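Local coordinates for protein Beta/alpha-amylase (Paenibacillus polymyxa, PDB 3VOC) that hydrolyses alpha-1,4-glucosidic linkages of starch, its beta-amylase part, the one in this chain, releasing maltose from the non-reducing chain ends, at residues A8-P13 and L387-L392; T320-E325 and E359-T364. All blocks are in the same frame, centred on the assembly; numbering follows the deposited sequence.

Contact 1. Residues A8-P13 and L387-L392; sequences ASVMGP and LRINNL
Met11 and Arg388 face each other with their CA atoms 4.9 Å apart, where the end of strand 7-11 meets the loop that follows strand 383-386. One backbone bond joins the segments here: Ile389 N donates to Met11 O at 2.9 Å. The peptide bond between Leu387 and Arg388 is cis. Just beyond it the loop makes a tight turn, in which Arg388 O accepts from Asn391 N. Asn391 also turns its side chain back, and its OD1 takes the N-H of Arg388 on a lone pair at 2.7 Å.

The Arg388 side chain carries the second bond across the contact. NH1 reaches Gly12 O at 2.9 Å, and the carbonyl oxygen lies near the guanidinium plane, at its edge. Met11 has two conformers, and the thioether contacts given are those of one of them. In it, Met11 SD sits 3.6 Å above one face of the guanidinium, offset toward the rim. Met11 CG is anti to the backbone N (chi1 -167°), which carries the thioether alongside Leu387. Met11 SD packs on Leu387 CG at 3.6 Å, and Met11 CE lies against Leu387 CD1.

A separate apolar patch forms around Val10. Val10 CG2 and Leu392 CD1 meet tip to tip at 3.5 Å, while Val10 CG1 rests on Ile389. Ile389 CG2 lies beside the Pro13 ring, 3.7 Å from Pro13 CD. Leu30 of helix 20-32 and Phe406 of helix 403-411 close in on this patch.

The contact joins the end of the first strand of a TIM barrel to the loop that follows the last. At this C-terminal end of the barrel glycosyl hydrolase family 14 has its active site. Arg388 is a probable substrate-binding residue.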
loop_
_atom_site.group_PDB
_atom_site.type_symbol
_atom_site.label_atom_id
_atom_site.label_comp_id
_atom_site.label_asym_id
_atom_site.label_seq_id
_atom_site.Cartn_x
_atom_site.Cartn_y
_atom_site.Cartn_z
ATOM N N ALA A 8 -7.301 -17.259 -7.091
ATOM C CA ALA A 8 -5.910 -16.879 -7.349
ATOM C C ALA A 8 -5.846 -15.901 -8.504
ATOM O O ALA A 8 -6.368 -16.175 -9.586
ATOM C CB ALA A 8 -5.059 -18.108 -7.649
ATOM N N SER A 9 -5.196 -14.766 -8.273
ATOM C CA SER A 9 -4.985 -13.762 -9.297
ATOM C C SER A 9 -3.503 -13.563 -9.552
ATOM O O SER A 9 -2.664 -14.077 -8.818
ATOM C CB SER A 9 -5.612 -12.450 -8.849
ATOM O OG SER A 9 -7.013 -12.644 -8.726
ATOM N N VAL A 10 -3.185 -12.817 -10.606
ATOM C CA VAL A 10 -1.798 -12.565 -10.980
ATOM C C VAL A 10 -1.685 -11.090 -11.366
ATOM O O VAL A 10 -2.557 -10.559 -12.082
ATOM C CB VAL A 10 -1.375 -13.461 -12.164
ATOM C CG1 VAL A 10 0.039 -13.081 -12.680
ATOM C CG2 VAL A 10 -1.435 -14.983 -11.771
ATOM N N MET A 11 -0.633 -10.442 -10.868
ATOM C CA MET A 11 -0.384 -9.040 -11.181
ATOM C C MET A 11 0.177 -8.942 -12.590
ATOM O O MET A 11 1.047 -9.716 -12.979
ATOM C CB MET A 11 0.577 -8.393 -10.174
ATOM C CG MET A 11 0.629 -6.846 -10.249
ATOM S SD MET A 11 1.275 -6.074 -8.731
ATOM C CE MET A 11 0.014 -6.554 -7.568
ATOM N N GLY A 12 -0.350 -7.985 -13.350
ATOM C CA GLY A 12 0.115 -7.743 -14.703
ATOM C C GLY A 12 1.511 -7.131 -14.726
ATOM O O GLY A 12 2.093 -6.836 -13.675
ATOM N N PRO A 13 2.048 -6.918 -15.934
ATOM C CA PRO A 13 3.426 -6.454 -16.044
ATOM C C PRO A 13 3.583 -5.006 -15.576
ATOM O O PRO A 13 2.603 -4.239 -15.540
ATOM C CB PRO A 13 3.742 -6.586 -17.546
ATOM C CG PRO A 13 2.454 -6.648 -18.242
ATOM C CD PRO A 13 1.351 -6.968 -17.233
ATOM N N LEU A 387 2.849 -11.759 -7.707
ATOM C CA LEU A 387 3.686 -10.813 -8.445
ATOM C C LEU A 387 4.849 -11.572 -9.075
ATOM O O LEU A 387 5.571 -12.262 -8.348
ATOM C CB LEU A 387 4.244 -9.742 -7.497
ATOM C CG LEU A 387 3.280 -8.609 -7.122
ATOM C CD1 LEU A 387 2.225 -9.057 -6.103
ATOM C CD2 LEU A 387 4.055 -7.388 -6.596
ATOM N N ARG A 388 5.044 -11.516 -10.398
ATOM C CA ARG A 388 4.156 -10.948 -11.430
ATOM C C ARG A 388 4.003 -11.931 -12.571
ATOM O O ARG A 388 4.594 -13.024 -12.562
ATOM C CB ARG A 388 4.796 -9.725 -12.077
ATOM C CG ARG A 388 4.301 -8.460 -11.621
ATOM C CD ARG A 388 5.290 -7.392 -12.054
ATOM N NE ARG A 388 5.368 -6.391 -11.015
ATOM C CZ ARG A 388 4.521 -5.373 -10.892
ATOM N NH1 ARG A 388 3.509 -5.215 -11.748
ATOM N NH2 ARG A 388 4.691 -4.525 -9.896
ATOM N N ILE A 389 3.219 -11.523 -13.573
ATOM C CA ILE A 389 2.885 -12.378 -14.694
ATOM C C ILE A 389 4.116 -13.007 -15.377
ATOM O O ILE A 389 4.100 -14.199 -15.664
ATOM C CB ILE A 389 1.943 -11.639 -15.715
ATOM C CG1 ILE A 389 1.489 -12.571 -16.841
ATOM C CG2 ILE A 389 2.597 -10.366 -16.286
ATOM C CD1 ILE A 389 0.292 -11.998 -17.651
ATOM N N ASN A 390 5.182 -12.233 -15.602
ATOM C CA ASN A 390 6.356 -12.777 -16.309
ATOM C C ASN A 390 7.134 -13.812 -15.478
ATOM O O ASN A 390 7.953 -14.558 -16.013
ATOM C CB ASN A 390 7.257 -11.654 -16.839
ATOM C CG ASN A 390 6.756 -11.080 -18.157
ATOM O OD1 ASN A 390 5.707 -10.416 -18.225
ATOM N ND2 ASN A 390 7.496 -11.356 -19.225
ATOM N N ASN A 391 6.843 -13.884 -14.174
ATOM C CA ASN A 391 7.414 -14.940 -13.347
ATOM C C ASN A 391 6.687 -16.276 -13.516
ATOM O O ASN A 391 7.185 -17.311 -13.055
ATOM C CB ASN A 391 7.468 -14.517 -11.873
ATOM C CG ASN A 391 8.154 -13.165 -11.678
ATOM O OD1 ASN A 391 7.532 -12.196 -11.246
ATOM N ND2 ASN A 391 9.425 -13.092 -12.035
ATOM N N LEU A 392 5.525 -16.241 -14.182
ATOM C CA LEU A 392 4.703 -17.437 -14.452
ATOM C C LEU A 392 4.649 -17.814 -15.919
ATOM O O LEU A 392 4.511 -18.998 -16.232
ATOM C CB LEU A 392 3.246 -17.248 -13.981
ATOM C CG LEU A 392 2.997 -17.066 -12.481
ATOM C CD1 LEU A 392 1.520 -16.823 -12.198
ATOM C CD2 LEU A 392 3.505 -18.262 -11.676
#

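Contact 2. Residues T320-E325 and E359-T364; sequences TFTCLE and ENALPT
Glu325 folds its carboxylate over the backbone of Asn360 to Leu362, and this is the tight part of the contact. OE1 accepts from Ala361 N at 2.9 Å, on the syn side. OE2 accepts from Leu362 N at 3.0 Å, from above the carboxylate plane. Glu325 CG lies between the backbone N and the carbonyl carbon (chi1 88°), and the bend at chi2 turns the acid onto these two amides. With an alanine in place of Glu325, the N-H groups of Ala361 and Leu362 would probably lose these acceptors, leaving the loop at 360-362 less firmly held. Within this loop Asn360 ND2 also donates to Leu362 O, from above the carbonyl plane.

The other links are looser. Leu324 N makes a weak bond to Glu359 O at 3.4 Å, and Glu359 N a weak one to Phe321 O. On the solvent side a water lies 2.7 Å from Glu325 OE2 and also reaches Pro363 O, beside the exposed Leu362.

The side chains of Glu359, the probable proton acceptor, and Thr320 cross at about a right angle, with Thr320 CG2 against the carboxylate. Glu359 also forms a salt bridge with Lys279. Phe321 packs on helix 338-352, Leu324 and Glu325 on helix 367-378, and Asn360 on strand 383-386.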
loop_
_atom_site.group_PDB
_atom_site.type_symbol
_atom_site.label_atom_id
_atom_site.label_comp_id
_atom_site.label_asym_id
_atom_site.label_seq_id
_atom_site.Cartn_x
_atom_site.Cartn_y
_atom_site.Cartn_z
ATOM N N THR A 320 -5.241 -6.211 2.153
ATOM C CA THR A 320 -4.234 -6.981 1.445
ATOM C C THR A 320 -2.942 -6.874 2.250
ATOM O O THR A 320 -2.500 -5.770 2.625
ATOM C CB THR A 320 -4.031 -6.466 0.005
ATOM O OG1 THR A 320 -5.236 -6.679 -0.745
ATOM C CG2 THR A 320 -2.839 -7.168 -0.691
ATOM N N PHE A 321 -2.349 -8.019 2.540
ATOM C CA PHE A 321 -1.043 -8.023 3.156
ATOM C C PHE A 321 -0.070 -8.771 2.261
ATOM O O PHE A 321 -0.480 -9.430 1.303
ATOM C CB PHE A 321 -1.080 -8.580 4.595
ATOM C CG PHE A 321 0.122 -8.182 5.412
ATOM C CD1 PHE A 321 0.368 -6.836 5.687
ATOM C CD2 PHE A 321 1.029 -9.141 5.864
ATOM C CE1 PHE A 321 1.508 -6.449 6.419
ATOM C CE2 PHE A 321 2.173 -8.766 6.611
ATOM C CZ PHE A 321 2.409 -7.423 6.881
ATOM N N THR A 322 1.219 -8.645 2.567
ATOM C CA THR A 322 2.281 -9.112 1.686
ATOM C C THR A 322 3.332 -9.879 2.488
ATOM O O THR A 322 3.162 -10.094 3.699
ATOM C CB THR A 322 2.908 -7.906 0.934
ATOM O OG1 THR A 322 3.942 -8.368 0.067
ATOM C CG2 THR A 322 3.483 -6.896 1.918
ATOM N N CYS A 323 4.408 -10.292 1.820
ATOM C CA CYS A 323 5.470 -11.128 2.411
ATOM C C CYS A 323 5.047 -12.555 2.745
ATOM O O CYS A 323 5.779 -13.267 3.453
ATOM C CB CYS A 323 6.097 -10.510 3.663
ATOM S SG CYS A 323 6.580 -8.850 3.458
ATOM N N LEU A 324 3.907 -12.988 2.205
ATOM C CA LEU A 324 3.414 -14.340 2.453
ATOM C C LEU A 324 4.387 -15.465 2.067
ATOM O O LEU A 324 4.299 -16.589 2.596
ATOM C CB LEU A 324 2.062 -14.559 1.770
ATOM C CG LEU A 324 0.853 -14.264 2.655
ATOM C CD1 LEU A 324 0.733 -12.772 2.981
ATOM C CD2 LEU A 324 -0.414 -14.746 1.945
ATOM N N GLU A 325 5.318 -15.160 1.163
ATOM C CA GLU A 325 6.266 -16.169 0.681
ATOM C C GLU A 325 7.534 -16.307 1.524
ATOM O O GLU A 325 8.326 -17.251 1.310
ATOM C CB GLU A 325 6.647 -15.893 -0.789
ATOM C CG GLU A 325 7.835 -14.938 -1.016
ATOM C CD GLU A 325 7.524 -13.441 -0.790
ATOM O OE1 GLU A 325 6.447 -13.086 -0.247
ATOM O OE2 GLU A 325 8.385 -12.611 -1.161
ATOM N N GLU A 359 -0.313 -11.371 -0.995
ATOM C CA GLU A 359 0.605 -11.196 -2.123
ATOM C C GLU A 359 1.955 -11.683 -1.663
ATOM O O GLU A 359 2.219 -11.700 -0.467
ATOM C CB GLU A 359 0.769 -9.717 -2.457
ATOM C CG GLU A 359 -0.452 -9.070 -3.046
ATOM C CD GLU A 359 -0.233 -7.611 -3.372
ATOM O OE1 GLU A 359 0.875 -7.091 -3.158
ATOM O OE2 GLU A 359 -1.185 -6.986 -3.852
ATOM N N ASN A 360 2.810 -12.060 -2.606
ATOM C CA ASN A 360 4.247 -12.218 -2.318
ATOM C C ASN A 360 4.914 -10.848 -2.411
ATOM O O ASN A 360 4.486 -10.000 -3.224
ATOM C CB ASN A 360 4.915 -13.184 -3.309
ATOM C CG ASN A 360 4.626 -12.822 -4.759
ATOM O OD1 ASN A 360 3.475 -12.580 -5.121
ATOM N ND2 ASN A 360 5.667 -12.775 -5.592
ATOM N N ALA A 361 5.939 -10.619 -1.588
ATOM C CA ALA A 361 6.643 -9.325 -1.611
ATOM C C ALA A 361 7.538 -9.260 -2.837
ATOM O O ALA A 361 7.612 -8.236 -3.525
ATOM C CB ALA A 361 7.491 -9.131 -0.346
ATOM N N LEU A 362 8.219 -10.369 -3.101
ATOM C CA LEU A 362 9.214 -10.428 -4.163
ATOM C C LEU A 362 8.928 -11.652 -5.038
ATOM O O LEU A 362 8.246 -12.564 -4.595
ATOM C CB LEU A 362 10.620 -10.514 -3.558
ATOM C CG LEU A 362 11.116 -9.265 -2.805
ATOM C CD1 LEU A 362 12.488 -9.527 -2.184
ATOM C CD2 LEU A 362 11.171 -8.057 -3.720
ATOM N N PRO A 363 9.441 -11.670 -6.282
ATOM C CA PRO A 363 9.227 -12.853 -7.114
ATOM C C PRO A 363 9.701 -14.102 -6.389
ATOM O O PRO A 363 10.682 -14.059 -5.650
ATOM C CB PRO A 363 10.086 -12.581 -8.344
ATOM C CG PRO A 363 10.117 -11.102 -8.455
ATOM C CD PRO A 363 10.110 -10.582 -7.025
ATOM N N THR A 364 8.989 -15.199 -6.581
ATOM C CA THR A 364 9.222 -16.377 -5.784
ATOM C C THR A 364 8.977 -17.617 -6.617
ATOM O O THR A 364 8.650 -17.527 -7.804
ATOM C CB THR A 364 8.309 -16.369 -4.517
ATOM O OG1 THR A 364 8.744 -17.373 -3.592
ATOM C CG2 THR A 364 6.855 -16.612 -4.902
HETATM O O HOH W 1 10.462 -13.724 -2.483
#

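In the fold
Contact 2 is nested inside the long chain loop that contact 1 closes, and their centres are 12 Å apart. Both lie at the C-terminal end of the barrel: contact 1 joins the end of the first strand to the loop after the eighth, contact 2 the ends of the sixth and seventh and the loops that follow them. They meet directly. Asn360 OD1 lies 2.8 Å from Leu387 N, a probable hydrogen bond. Leu387 CD1 packs 3.8 Å from Glu359 OE1, and in the conformer described Met11 CE is 3.9 Å from Glu359 OE2. Met11 and Leu387 thus border the probable proton acceptor. Together the contacts bring Glu359 and the probable substrate-binding residues Thr322, Asn360, Ala361 and Arg388 to one active-site region.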